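Local coordinates for mRNA nuclease HepT (Shewanella oneidensis MR-1, PDB 6M6U), which cleaves mRNA as the growth-arresting toxin of a type VII toxin-antitoxin system and is neutralised by its antitoxin MntA, mostly through tri-AMPylation, at residues Ile9-Ile12 and Lys13-Lys17; Ala54-Ile57 and Asn58-Gln62; Asn80-Gln84 and Pro85-Asn89; His102-Gln105 and Glu106-Leu109; Glu124-Ile127 and Asp128-Ala132. All blocks are in the same frame, centred on the assembly; numbering follows the deposited sequence.

Contact 1: Ile9-Ile12 and Lys13-Lys17; sequences IATI and KRCIK
The guanidinium of R14 lays one face over T11, with CZ 3.9 Å from T11 CA, while the A10 carbonyl oxygen approaches it obliquely. NH2 reaches T11 OG1 at 3.1 Å, but the N-H...O angle of 134° makes this a weak hydrogen bond. A bend at chi3 (-38°) folds the arginine back along its own helix to that position. Its stronger partner is the OH of Y104 of the second subunit, and that tyrosine also packs on T11 and C15. On another side of helix 3-23, I12 and I16 lie side by side and point the same way, I12 CG2 meeting I16 CD1 at 3.9 Å; helices 120-131 and 33-60 cover I12. Four i to i+4 backbone bonds hold the turns, among them R14 N to A10 O at 2.9 Å. The chemistry therefore divides the helix: isoleucines face the core of the bundle, and a probably charged guanidinium, only weakly tethered to its own helix, is presented to the neighbouring subunit's tyrosine.

Contact 2: Ala54-Ile57 and Asn58-Gln62; sequences ANHI and NRQQQ
The CH-pi contact sets Q60 CG over one face of the H56 imidazole, 3.6 Å from the ring centroid and 24° off the normal. CG sits toward the rim, closest to NE2 at 3.4 Å. With H56 CG anti to the backbone N (chi1 172°), the imidazole stands out from the helix, where Q60 of the next turn can reach its face; the bend at chi2 folds Q60 back beside the ring, and its amide plane lies 16° from the ring plane. Van der Waals contact is slighter: the I57 CG2 methyl lies 3.7 Å from the amide oxygen Q61 OE1. Among the backbone bonds, Q60 N to H56 O is short at 2.8 Å, whereas R59 N divides itself between N55 O at 3.3 Å and a weak bond to H56 O. Helix 33-60 closes in a Schellman motif, Q62 with positive phi being its C-prime residue. The polar ends bond outward: N58 ND2 to S72 O, N55 OD1 to S72 OG and to Q112 of the MntA chain, and R59 NH2 in a salt bridge to D100 of MntA. This helix end thus covers one histidine face itself, while R59 and N55 bond to the antitoxin and N58 within the chain.

Contact 3: Asn80-Gln84 and Pro85-Asn89; sequences NLITQ and PLSDN
T83 turns OG1 between its backbone N and carbonyl carbon (chi1 71°), which swings the hydroxyl oxygen forward over the first turn of the helix to accept from L86 N at 3.0 Å. I82 takes the same kind of rotamer for CG1 (chi1 59°), and its extended chi2 carries CD1 to 3.7 Å from S87 CB. The capping bond is nearly straight, with an N-H...O angle of 164°. P85 crosses the T83 side chain at about a right angle, its CG 3.2 Å from OG1. T83 is thus the N-cap of helix 84-102: its side chain takes the L86 amide hydrogen, and its carbonyl oxygen takes that of S87 at 2.9 Å. P85 suits the first turn, where a backbone nitrogen without a hydrogen costs no helical bond. One residue on, Q84 O accepts from D88 N at 3.1 Å. The side chains of this pair also approach, Q84 NE2 standing 3.3 Å from D88 OD1. Just upstream, N80, with positive phi, closes helix 69-78 as the C-prime residue of a Schellman motif. Inward, I82 packs on L76 and F126, and S87 rests against F73 and A77 of helix 69-78.

Contact 4: His102-Gln105 and Glu106-Leu109; sequences HDYQ and ELNL
Y104 and L107 meet directly, ring atom CD1 lying 3.9 Å from L107 CD2, and that methyl comes at the ring obliquely. L109 CD1 also approaches obliquely, 4.3 Å from Y104 CE1. Alongside, D103 OD2 lies against the aliphatic start of E106, 3.2 Å from its CB, and the two carboxylates stand 42° apart in plane. Two backbone bonds fix this spacing: E106 N to D103 O at 3.1 Å and L107 N to Y104 O at 2.8 Å; both are i to i+3, consistent with the 3-10 turn. Further out, Y104 OH bonds to Q36 OE1, and F33 packs on the ring; L107 is seated on L96, I99 and A100 of helix 84-102. H102 NE2, of an active-site residue by similarity, makes a weak hydrogen bond with E48 of the second subunit. The turn therefore holds the tyrosine of the RX(4)HXY motif by its flank and its hydroxyl, and that tyrosine, unmodified here, is where MntA attaches the tri-AMP that neutralises the toxin.

Contact 5: Glu124-Ile127 and Asp128-Ala132; sequences EQFI and DVIKA
I130 covers one face of the F126 phenyl ring in the tightly packed half of this turn. Its CG1 lies 3.8 Å from the centroid and 16° off the normal, a CH-pi contact displaced slightly toward the rim at CE1 and CZ. F126 carries CG anti to its backbone N (chi1 177°), which stands the ring out from the helix with one face available to the isoleucine one turn later. The same CG1 lies 3.1 Å from F126 O, whose carbonyl also accepts the I130 amide at 3.1 Å. The solvent side is looser. There the D128 carboxylate comes back toward the preceding turn, with OD1 3.2 Å from E124 O; D128 N supplies the actual link to that oxygen, at 3.0 Å. E124 OE2 and D128 OD1, both acidic, stay 6.9 Å apart; D128 and Q125 are exposed, E124 only partly. K131 N to I127 O, also 3.0 Å, continues the regular pattern to the last turn. Helix 120-131 turns F126 and I130 toward C50, I53 and I57 of helix 33-60, with F126 reaching L90 of helix 84-102 as well, while I127 packs on I9 and I12 of helix 3-23.

Overall arrangement
Contact 5 joins three of the others within the helical bundle: I9 CD1 of contact 1 meets I127 CG1 at 3.5 Å, I57 CD1 of contact 2 meets I130 CD1 at 3.8 Å, and L86 CD2 of contact 3 lies 3.8 Å from F126 CA. Contacts 2 and 3 also touch, through L81. Contact 4 stands apart, its centre about 29 Å from that of contact 5. The side chain of R97, active site by similarity, is about 9 Å from those of N55 (contact 2) and L107 (contact 4) and about 12 Å from that of I12 (contact 1). Contacts 1 and 4 both touch the second subunit and meet there; contact 2 faces MntA.

Contact 1: Ile9-Ile12 and Lys13-Lys17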
loop_
_atom_site.group_PDB
_atom_site.type_symbol
_atom_site.label_atom_id
_atom_site.label_comp_id
_atom_site.label_asym_id
_atom_site.label_seq_id
_atom_site.Cartn_x
_atom_site.Cartn_y
_atom_site.Cartn_z
ATOM N N ILE B 9 -35.773 -23.076 28.284
ATOM C CA ILE B 9 -36.901 -23.916 28.689
ATOM C C ILE B 9 -38.015 -23.052 29.259
ATOM O O ILE B 9 -39.174 -23.141 28.839
ATOM C CB ILE B 9 -36.454 -24.978 29.711
ATOM C CG1 ILE B 9 -35.515 -26.007 29.079
ATOM C CG2 ILE B 9 -37.671 -25.666 30.322
ATOM C CD1 ILE B 9 -36.032 -26.608 27.803
ATOM N N ALA B 10 -37.670 -22.192 30.222
ATOM C CA ALA B 10 -38.667 -21.326 30.847
ATOM C C ALA B 10 -39.389 -20.469 29.813
ATOM O O ALA B 10 -40.601 -20.246 29.917
ATOM C CB ALA B 10 -38.005 -20.444 31.905
ATOM N N THR B 11 -38.662 -19.990 28.800
ATOM C CA THR B 11 -39.277 -19.143 27.782
ATOM C C THR B 11 -40.265 -19.927 26.926
ATOM O O THR B 11 -41.356 -19.430 26.620
ATOM C CB THR B 11 -38.193 -18.500 26.917
ATOM O OG1 THR B 11 -37.517 -17.502 27.688
ATOM C CG2 THR B 11 -38.793 -17.858 25.671
ATOM N N ILE B 12 -39.906 -21.152 26.529
ATOM C CA ILE B 12 -40.826 -21.987 25.761
ATOM C C ILE B 12 -42.119 -22.206 26.539
ATOM O O ILE B 12 -43.222 -22.097 25.991
ATOM C CB ILE B 12 -40.162 -23.325 25.389
ATOM C CG1 ILE B 12 -38.990 -23.088 24.439
ATOM C CG2 ILE B 12 -41.182 -24.271 24.762
ATOM C CD1 ILE B 12 -38.078 -24.280 24.273
ATOM N N LYS B 13 -41.998 -22.499 27.836
ATOM C CA LYS B 13 -43.183 -22.703 28.664
ATOM C C LYS B 13 -44.025 -21.437 28.749
ATOM O O LYS B 13 -45.236 -21.468 28.504
ATOM C CB LYS B 13 -42.779 -23.179 30.059
ATOM C CG LYS B 13 -42.351 -24.631 30.102
ATOM C CD LYS B 13 -41.726 -24.992 31.434
ATOM C CE LYS B 13 -41.390 -26.471 31.484
ATOM N NZ LYS B 13 -40.516 -26.804 32.643
ATOM N N ARG B 14 -43.397 -20.306 29.097
ATOM C CA ARG B 14 -44.127 -19.042 29.169
ATOM C C ARG B 14 -44.859 -18.746 27.869
ATOM O O ARG B 14 -45.992 -18.258 27.883
ATOM C CB ARG B 14 -43.180 -17.887 29.495
ATOM C CG ARG B 14 -42.936 -17.651 30.971
ATOM C CD ARG B 14 -42.473 -16.219 31.217
ATOM N NE ARG B 14 -41.575 -15.739 30.169
ATOM C CZ ARG B 14 -40.303 -16.109 30.038
ATOM N NH1 ARG B 14 -39.768 -16.976 30.890
ATOM N NH2 ARG B 14 -39.564 -15.618 29.051
ATOM N N CYS B 15 -44.231 -19.049 26.732
ATOM C CA CYS B 15 -44.824 -18.676 25.455
ATOM C C CYS B 15 -45.899 -19.655 24.994
ATOM O O CYS B 15 -46.827 -19.248 24.286
ATOM C CB CYS B 15 -43.735 -18.544 24.394
ATOM S SG CYS B 15 -42.574 -17.228 24.772
ATOM N N ILE B 16 -45.803 -20.937 25.368
ATOM C CA ILE B 16 -46.877 -21.880 25.048
ATOM C C ILE B 16 -48.139 -21.521 25.820
ATOM O O ILE B 16 -49.253 -21.550 25.277
ATOM C CB ILE B 16 -46.445 -23.329 25.336
ATOM C CG1 ILE B 16 -45.380 -23.788 24.341
ATOM C CG2 ILE B 16 -47.645 -24.270 25.266
ATOM C CD1 ILE B 16 -44.989 -25.234 24.516
ATOM N N LYS B 17 -47.984 -21.172 27.105
ATOM C CA LYS B 17 -49.133 -20.698 27.874
ATOM C C LYS B 17 -49.699 -19.414 27.283
ATOM O O LYS B 17 -50.921 -19.238 27.228
ATOM C CB LYS B 17 -48.757 -20.494 29.341
ATOM C CG LYS B 17 -48.347 -21.768 30.065
ATOM C CD LYS B 17 -48.759 -21.732 31.537
ATOM C CE LYS B 17 -47.938 -20.732 32.337
ATOM N NZ LYS B 17 -46.504 -21.137 32.458
#

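Contact 2: Ala54-Ile57 and Asn58-Gln62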
loop_
_atom_site.group_PDB
_atom_site.type_symbol
_atom_site.label_atom_id
_atom_site.label_comp_id
_atom_site.label_asym_id
_atom_site.label_seq_id
_atom_site.Cartn_x
_atom_site.Cartn_y
_atom_site.Cartn_z
ATOM N N ALA B 54 -30.597 -25.719 20.544
ATOM C CA ALA B 54 -29.907 -26.550 19.566
ATOM C C ALA B 54 -28.532 -25.982 19.235
ATOM O O ALA B 54 -27.524 -26.697 19.295
ATOM C CB ALA B 54 -30.758 -26.675 18.305
ATOM N N ASN B 55 -28.477 -24.692 18.878
ATOM C CA ASN B 55 -27.205 -24.041 18.571
ATOM C C ASN B 55 -26.225 -24.170 19.728
ATOM O O ASN B 55 -25.018 -24.338 19.517
ATOM C CB ASN B 55 -27.433 -22.562 18.249
ATOM C CG ASN B 55 -28.201 -22.350 16.961
ATOM O OD1 ASN B 55 -28.215 -23.213 16.081
ATOM N ND2 ASN B 55 -28.843 -21.188 16.839
ATOM N N HIS B 56 -26.729 -24.080 20.960
ATOM C CA HIS B 56 -25.870 -24.171 22.136
ATOM C C HIS B 56 -25.237 -25.553 22.247
ATOM O O HIS B 56 -24.016 -25.678 22.417
ATOM C CB HIS B 56 -26.687 -23.837 23.385
ATOM C CG HIS B 56 -25.968 -24.079 24.674
ATOM N ND1 HIS B 56 -25.069 -23.179 25.205
ATOM C CD2 HIS B 56 -26.036 -25.106 25.555
ATOM C CE1 HIS B 56 -24.606 -23.646 26.351
ATOM N NE2 HIS B 56 -25.178 -24.813 26.587
ATOM N N ILE B 57 -26.055 -26.604 22.135
ATOM C CA ILE B 57 -25.570 -27.966 22.342
ATOM C C ILE B 57 -24.593 -28.371 21.242
ATOM O O ILE B 57 -23.560 -28.994 21.513
ATOM C CB ILE B 57 -26.760 -28.939 22.439
ATOM C CG1 ILE B 57 -27.560 -28.664 23.714
ATOM C CG2 ILE B 57 -26.283 -30.381 22.413
ATOM C CD1 ILE B 57 -28.914 -29.315 23.733
ATOM N N ASN B 58 -24.896 -28.018 19.988
ATOM C CA ASN B 58 -23.988 -28.343 18.890
ATOM C C ASN B 58 -22.617 -27.706 19.091
ATOM O O ASN B 58 -21.593 -28.290 18.718
ATOM C CB ASN B 58 -24.588 -27.899 17.555
ATOM C CG ASN B 58 -25.750 -28.776 17.118
ATOM O OD1 ASN B 58 -25.703 -30.003 17.251
ATOM N ND2 ASN B 58 -26.804 -28.152 16.600
ATOM N N ARG B 59 -22.576 -26.506 19.675
ATOM C CA ARG B 59 -21.288 -25.872 19.940
ATOM C C ARG B 59 -20.643 -26.433 21.202
ATOM O O ARG B 59 -19.441 -26.721 21.208
ATOM C CB ARG B 59 -21.452 -24.355 20.054
ATOM C CG ARG B 59 -20.142 -23.600 20.267
ATOM C CD ARG B 59 -20.406 -22.106 20.386
ATOM N NE ARG B 59 -19.189 -21.312 20.540
ATOM C CZ ARG B 59 -18.663 -20.964 21.711
ATOM N NH1 ARG B 59 -19.234 -21.348 22.844
ATOM N NH2 ARG B 59 -17.556 -20.235 21.748
ATOM N N GLN B 60 -21.429 -26.600 22.272
ATOM C CA GLN B 60 -20.893 -27.144 23.517
ATOM C C GLN B 60 -20.304 -28.534 23.326
ATOM O O GLN B 60 -19.329 -28.889 23.998
ATOM C CB GLN B 60 -21.982 -27.184 24.589
ATOM C CG GLN B 60 -22.166 -25.872 25.313
ATOM C CD GLN B 60 -20.990 -25.544 26.207
ATOM O OE1 GLN B 60 -20.544 -26.379 26.994
ATOM N NE2 GLN B 60 -20.473 -24.325 26.084
ATOM N N GLN B 61 -20.866 -29.329 22.418
ATOM C CA GLN B 61 -20.415 -30.696 22.199
ATOM C C GLN B 61 -19.756 -30.892 20.840
ATOM O O GLN B 61 -19.550 -32.036 20.424
ATOM C CB GLN B 61 -21.588 -31.661 22.369
ATOM C CG GLN B 61 -22.353 -31.428 23.654
ATOM C CD GLN B 61 -22.970 -32.694 24.194
ATOM O OE1 GLN B 61 -24.161 -32.946 24.011
ATOM N NE2 GLN B 61 -22.162 -33.503 24.869
ATOM N N GLN B 62 -19.429 -29.803 20.142
ATOM C CA GLN B 62 -18.665 -29.847 18.894
ATOM C C GLN B 62 -19.244 -30.856 17.907
ATOM O O GLN B 62 -18.517 -31.607 17.252
ATOM C CB GLN B 62 -17.192 -30.142 19.172
ATOM C CG GLN B 62 -16.468 -28.995 19.851
ATOM C CD GLN B 62 -15.101 -29.391 20.364
ATOM O OE1 GLN B 62 -14.983 -30.139 21.336
ATOM N NE2 GLN B 62 -14.055 -28.892 19.711
#

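Contact 3: Asn80-Gln84 and Pro85-Asn89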
loop_
_atom_site.group_PDB
_atom_site.type_symbol
_atom_site.label_atom_id
_atom_site.label_comp_id
_atom_site.label_asym_id
_atom_site.label_seq_id
_atom_site.Cartn_x
_atom_site.Cartn_y
_atom_site.Cartn_z
ATOM N N ASN B 80 -28.297 -38.538 17.690
ATOM C CA ASN B 80 -29.286 -39.286 18.473
ATOM C C ASN B 80 -29.578 -38.633 19.818
ATOM O O ASN B 80 -29.821 -39.323 20.813
ATOM C CB ASN B 80 -28.858 -40.743 18.674
ATOM C CG ASN B 80 -29.124 -41.592 17.452
ATOM O OD1 ASN B 80 -28.219 -41.875 16.671
ATOM N ND2 ASN B 80 -30.379 -41.990 17.272
ATOM N N LEU B 81 -29.559 -37.304 19.865
ATOM C CA LEU B 81 -29.998 -36.593 21.056
ATOM C C LEU B 81 -31.464 -36.191 20.977
ATOM O O LEU B 81 -32.096 -35.995 22.020
ATOM C CB LEU B 81 -29.112 -35.367 21.301
ATOM C CG LEU B 81 -27.610 -35.639 21.103
ATOM C CD1 LEU B 81 -26.781 -34.390 21.392
ATOM C CD2 LEU B 81 -27.123 -36.821 21.958
ATOM N N ILE B 82 -32.016 -36.084 19.772
ATOM C CA ILE B 82 -33.456 -36.056 19.560
ATOM C C ILE B 82 -33.784 -37.083 18.490
ATOM O O ILE B 82 -32.942 -37.425 17.651
ATOM C CB ILE B 82 -33.994 -34.663 19.150
ATOM C CG1 ILE B 82 -33.326 -34.179 17.860
ATOM C CG2 ILE B 82 -33.810 -33.666 20.280
ATOM C CD1 ILE B 82 -33.890 -32.863 17.342
ATOM N N THR B 83 -35.013 -37.586 18.527
ATOM C CA THR B 83 -35.445 -38.557 17.537
ATOM C C THR B 83 -35.563 -37.896 16.170
ATOM O O THR B 83 -35.772 -36.685 16.056
ATOM C CB THR B 83 -36.786 -39.167 17.941
ATOM O OG1 THR B 83 -37.818 -38.188 17.788
ATOM C CG2 THR B 83 -36.743 -39.621 19.392
ATOM N N GLN B 84 -35.403 -38.704 15.123
ATOM C CA GLN B 84 -35.654 -38.206 13.774
ATOM C C GLN B 84 -37.073 -37.674 13.597
ATOM O O GLN B 84 -37.231 -36.641 12.922
ATOM C CB GLN B 84 -35.349 -39.303 12.745
ATOM C CG GLN B 84 -35.440 -38.835 11.304
ATOM C CD GLN B 84 -34.267 -37.961 10.909
ATOM O OE1 GLN B 84 -33.221 -37.982 11.558
ATOM N NE2 GLN B 84 -34.439 -37.181 9.846
ATOM N N PRO B 85 -38.126 -38.299 14.143
ATOM C CA PRO B 85 -39.458 -37.673 14.038
ATOM C C PRO B 85 -39.547 -36.307 14.702
ATOM O O PRO B 85 -40.078 -35.364 14.097
ATOM C CB PRO B 85 -40.385 -38.708 14.706
ATOM C CG PRO B 85 -39.483 -39.660 15.428
ATOM C CD PRO B 85 -38.221 -39.683 14.643
ATOM N N LEU B 86 -39.048 -36.166 15.934
ATOM C CA LEU B 86 -39.127 -34.874 16.610
ATOM C C LEU B 86 -38.297 -33.822 15.885
ATOM O O LEU B 86 -38.701 -32.655 15.799
ATOM C CB LEU B 86 -38.680 -35.004 18.066
ATOM C CG LEU B 86 -38.673 -33.704 18.877
ATOM C CD1 LEU B 86 -40.060 -33.074 18.914
ATOM C CD2 LEU B 86 -38.155 -33.941 20.286
ATOM N N SER B 87 -37.137 -34.219 15.353
ATOM C CA SER B 87 -36.336 -33.309 14.541
ATOM C C SER B 87 -37.141 -32.771 13.366
ATOM O O SER B 87 -37.127 -31.566 13.087
ATOM C CB SER B 87 -35.077 -34.025 14.045
ATOM O OG SER B 87 -34.441 -33.288 13.012
ATOM N N ASP B 88 -37.861 -33.653 12.671
ATOM C CA ASP B 88 -38.599 -33.238 11.481
ATOM C C ASP B 88 -39.767 -32.326 11.835
ATOM O O ASP B 88 -40.077 -31.390 11.087
ATOM C CB ASP B 88 -39.084 -34.467 10.716
ATOM C CG ASP B 88 -37.967 -35.155 9.956
ATOM O OD1 ASP B 88 -36.782 -34.874 10.246
ATOM O OD2 ASP B 88 -38.271 -35.980 9.068
ATOM N N ASN B 89 -40.423 -32.573 12.970
ATOM C CA ASN B 89 -41.543 -31.729 13.375
ATOM C C ASN B 89 -41.069 -30.333 13.751
ATOM O O ASN B 89 -41.672 -29.331 13.347
ATOM C CB ASN B 89 -42.301 -32.372 14.537
ATOM C CG ASN B 89 -43.247 -33.467 14.081
ATOM O OD1 ASN B 89 -43.619 -33.536 12.906
ATOM N ND2 ASN B 89 -43.651 -34.323 15.013
#

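Contact 4: His102-Gln105 and Glu106-Leu109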
loop_
_atom_site.group_PDB
_atom_site.type_symbol
_atom_site.label_atom_id
_atom_site.label_comp_id
_atom_site.label_asym_id
_atom_site.label_seq_id
_atom_site.Cartn_x
_atom_site.Cartn_y
_atom_site.Cartn_z
ATOM N N HIS B 102 -43.147 -13.851 7.843
ATOM C CA HIS B 102 -42.627 -13.115 6.693
ATOM C C HIS B 102 -43.572 -13.067 5.501
ATOM O O HIS B 102 -43.396 -12.209 4.628
ATOM C CB HIS B 102 -41.298 -13.719 6.234
ATOM C CG HIS B 102 -40.244 -13.720 7.293
ATOM N ND1 HIS B 102 -39.742 -14.879 7.848
ATOM C CD2 HIS B 102 -39.609 -12.701 7.913
ATOM C CE1 HIS B 102 -38.836 -14.570 8.759
ATOM N NE2 HIS B 102 -38.738 -13.254 8.820
ATOM N N ASP B 103 -44.557 -13.960 5.430
ATOM C CA ASP B 103 -45.435 -14.045 4.272
ATOM C C ASP B 103 -46.851 -14.406 4.733
ATOM O O ASP B 103 -47.413 -15.436 4.370
ATOM C CB ASP B 103 -44.881 -15.056 3.270
ATOM C CG ASP B 103 -45.464 -14.884 1.883
ATOM O OD1 ASP B 103 -45.826 -13.742 1.523
ATOM O OD2 ASP B 103 -45.550 -15.893 1.150
ATOM N N TYR B 104 -47.440 -13.530 5.554
ATOM C CA TYR B 104 -48.739 -13.831 6.148
ATOM C C TYR B 104 -49.823 -14.000 5.093
ATOM O O TYR B 104 -50.738 -14.813 5.271
ATOM C CB TYR B 104 -49.137 -12.736 7.138
ATOM C CG TYR B 104 -50.557 -12.866 7.650
ATOM C CD1 TYR B 104 -50.871 -13.762 8.667
ATOM C CD2 TYR B 104 -51.584 -12.092 7.120
ATOM C CE1 TYR B 104 -52.171 -13.887 9.141
ATOM C CE2 TYR B 104 -52.885 -12.210 7.586
ATOM C CZ TYR B 104 -53.171 -13.107 8.597
ATOM O OH TYR B 104 -54.461 -13.227 9.063
ATOM N N GLN B 105 -49.738 -13.253 3.991
ATOM C CA GLN B 105 -50.775 -13.331 2.968
ATOM C C GLN B 105 -50.867 -14.726 2.364
ATOM O O GLN B 105 -51.930 -15.116 1.869
ATOM C CB GLN B 105 -50.516 -12.289 1.880
ATOM C CG GLN B 105 -50.733 -10.852 2.335
ATOM C CD GLN B 105 -52.204 -10.486 2.444
ATOM O OE1 GLN B 105 -52.917 -10.428 1.440
ATOM N NE2 GLN B 105 -52.665 -10.240 3.665
ATOM N N GLU B 106 -49.777 -15.490 2.394
ATOM C CA GLU B 106 -49.793 -16.875 1.939
ATOM C C GLU B 106 -49.993 -17.870 3.074
ATOM O O GLU B 106 -50.059 -19.077 2.816
ATOM C CB GLU B 106 -48.499 -17.206 1.191
ATOM C CG GLU B 106 -48.414 -16.587 -0.191
ATOM C CD GLU B 106 -49.746 -16.609 -0.915
ATOM O OE1 GLU B 106 -50.264 -15.518 -1.236
ATOM O OE2 GLU B 106 -50.278 -17.715 -1.154
ATOM N N LEU B 107 -50.088 -17.402 4.314
ATOM C CA LEU B 107 -50.282 -18.306 5.435
ATOM C C LEU B 107 -51.651 -18.961 5.357
ATOM O O LEU B 107 -52.664 -18.299 5.106
ATOM C CB LEU B 107 -50.139 -17.559 6.760
ATOM C CG LEU B 107 -50.299 -18.406 8.026
ATOM C CD1 LEU B 107 -49.254 -19.508 8.065
ATOM C CD2 LEU B 107 -50.216 -17.535 9.272
ATOM N N ASN B 108 -51.676 -20.275 5.556
ATOM C CA ASN B 108 -52.928 -21.002 5.714
ATOM C C ASN B 108 -53.235 -21.056 7.204
ATOM O O ASN B 108 -52.602 -21.808 7.952
ATOM C CB ASN B 108 -52.843 -22.400 5.111
ATOM C CG ASN B 108 -54.203 -23.056 4.990
ATOM O OD1 ASN B 108 -54.649 -23.761 5.896
ATOM N ND2 ASN B 108 -54.881 -22.809 3.874
ATOM N N LEU B 109 -54.211 -20.253 7.630
ATOM C CA LEU B 109 -54.484 -20.089 9.051
ATOM C C LEU B 109 -54.911 -21.389 9.720
ATOM O O LEU B 109 -54.851 -21.487 10.950
ATOM C CB LEU B 109 -55.556 -19.019 9.244
ATOM C CG LEU B 109 -55.359 -18.057 10.411
ATOM C CD1 LEU B 109 -53.916 -17.570 10.475
ATOM C CD2 LEU B 109 -56.312 -16.892 10.258
#

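Contact 5: Glu124-Ile127 and Asp128-Ala132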
loop_
_atom_site.group_PDB
_atom_site.type_symbol
_atom_site.label_atom_id
_atom_site.label_comp_id
_atom_site.label_asym_id
_atom_site.label_seq_id
_atom_site.Cartn_x
_atom_site.Cartn_y
_atom_site.Cartn_z
ATOM N N GLU B 124 -42.834 -29.258 24.041
ATOM C CA GLU B 124 -42.731 -29.860 25.367
ATOM C C GLU B 124 -41.954 -31.170 25.319
ATOM O O GLU B 124 -41.189 -31.478 26.240
ATOM C CB GLU B 124 -44.127 -30.072 25.950
ATOM C CG GLU B 124 -45.032 -28.864 25.772
ATOM C CD GLU B 124 -45.895 -28.588 26.984
ATOM O OE1 GLU B 124 -47.013 -29.136 27.056
ATOM O OE2 GLU B 124 -45.447 -27.825 27.866
ATOM N N GLN B 125 -42.134 -31.946 24.248
ATOM C CA GLN B 125 -41.337 -33.154 24.058
ATOM C C GLN B 125 -39.857 -32.816 23.902
ATOM O O GLN B 125 -38.991 -33.515 24.441
ATOM C CB GLN B 125 -41.855 -33.919 22.839
ATOM C CG GLN B 125 -41.244 -35.292 22.625
ATOM C CD GLN B 125 -41.803 -35.983 21.393
ATOM O OE1 GLN B 125 -42.894 -35.655 20.923
ATOM N NE2 GLN B 125 -41.052 -36.940 20.859
ATOM N N PHE B 126 -39.551 -31.741 23.172
ATOM C CA PHE B 126 -38.168 -31.292 23.036
ATOM C C PHE B 126 -37.597 -30.847 24.378
ATOM O O PHE B 126 -36.429 -31.114 24.684
ATOM C CB PHE B 126 -38.103 -30.161 22.006
ATOM C CG PHE B 126 -36.740 -29.562 21.836
ATOM C CD1 PHE B 126 -35.746 -30.247 21.160
ATOM C CD2 PHE B 126 -36.461 -28.298 22.325
ATOM C CE1 PHE B 126 -34.492 -29.687 20.989
ATOM C CE2 PHE B 126 -35.208 -27.733 22.158
ATOM C CZ PHE B 126 -34.223 -28.429 21.488
ATOM N N ILE B 127 -38.408 -30.167 25.192
ATOM C CA ILE B 127 -37.967 -29.755 26.523
ATOM C C ILE B 127 -37.599 -30.970 27.364
ATOM O O ILE B 127 -36.552 -31.001 28.023
ATOM C CB ILE B 127 -39.058 -28.915 27.212
ATOM C CG1 ILE B 127 -39.192 -27.543 26.554
ATOM C CG2 ILE B 127 -38.785 -28.790 28.706
ATOM C CD1 ILE B 127 -40.237 -26.674 27.209
ATOM N N ASP B 128 -38.459 -31.994 27.350
ATOM C CA ASP B 128 -38.267 -33.141 28.231
ATOM C C ASP B 128 -37.039 -33.954 27.837
ATOM O O ASP B 128 -36.269 -34.378 28.706
ATOM C CB ASP B 128 -39.521 -34.015 28.229
ATOM C CG ASP B 128 -40.724 -33.308 28.829
ATOM O OD1 ASP B 128 -41.870 -33.663 28.477
ATOM O OD2 ASP B 128 -40.521 -32.388 29.652
ATOM N N VAL B 129 -36.836 -34.179 26.537
ATOM C CA VAL B 129 -35.657 -34.916 26.087
ATOM C C VAL B 129 -34.387 -34.148 26.437
ATOM O O VAL B 129 -33.408 -34.720 26.930
ATOM C CB VAL B 129 -35.742 -35.200 24.578
ATOM C CG1 VAL B 129 -34.389 -35.594 24.045
ATOM C CG2 VAL B 129 -36.756 -36.301 24.298
ATOM N N ILE B 130 -34.390 -32.835 26.190
ATOM C CA ILE B 130 -33.195 -32.025 26.416
ATOM C C ILE B 130 -32.788 -32.069 27.881
ATOM O O ILE B 130 -31.622 -32.311 28.212
ATOM C CB ILE B 130 -33.425 -30.580 25.937
ATOM C CG1 ILE B 130 -33.404 -30.516 24.409
ATOM C CG2 ILE B 130 -32.384 -29.643 26.535
ATOM C CD1 ILE B 130 -32.225 -31.226 23.781
ATOM N N LYS B 131 -33.742 -31.844 28.787
ATOM C CA LYS B 131 -33.373 -31.806 30.196
ATOM C C LYS B 131 -33.105 -33.201 30.748
ATOM O O LYS B 131 -32.369 -33.344 31.730
ATOM C CB LYS B 131 -34.445 -31.089 31.016
ATOM C CG LYS B 131 -33.854 -30.270 32.160
ATOM C CD LYS B 131 -32.460 -29.750 31.788
ATOM C CE LYS B 131 -32.002 -28.614 32.688
ATOM N NZ LYS B 131 -30.561 -28.296 32.472
ATOM N N ALA B 132 -33.670 -34.240 30.131
ATOM C CA ALA B 132 -33.293 -35.618 30.454
ATOM C C ALA B 132 -31.988 -35.944 29.725
ATOM O O ALA B 132 -31.931 -36.738 28.784
ATOM C CB ALA B 132 -34.406 -36.587 30.084
#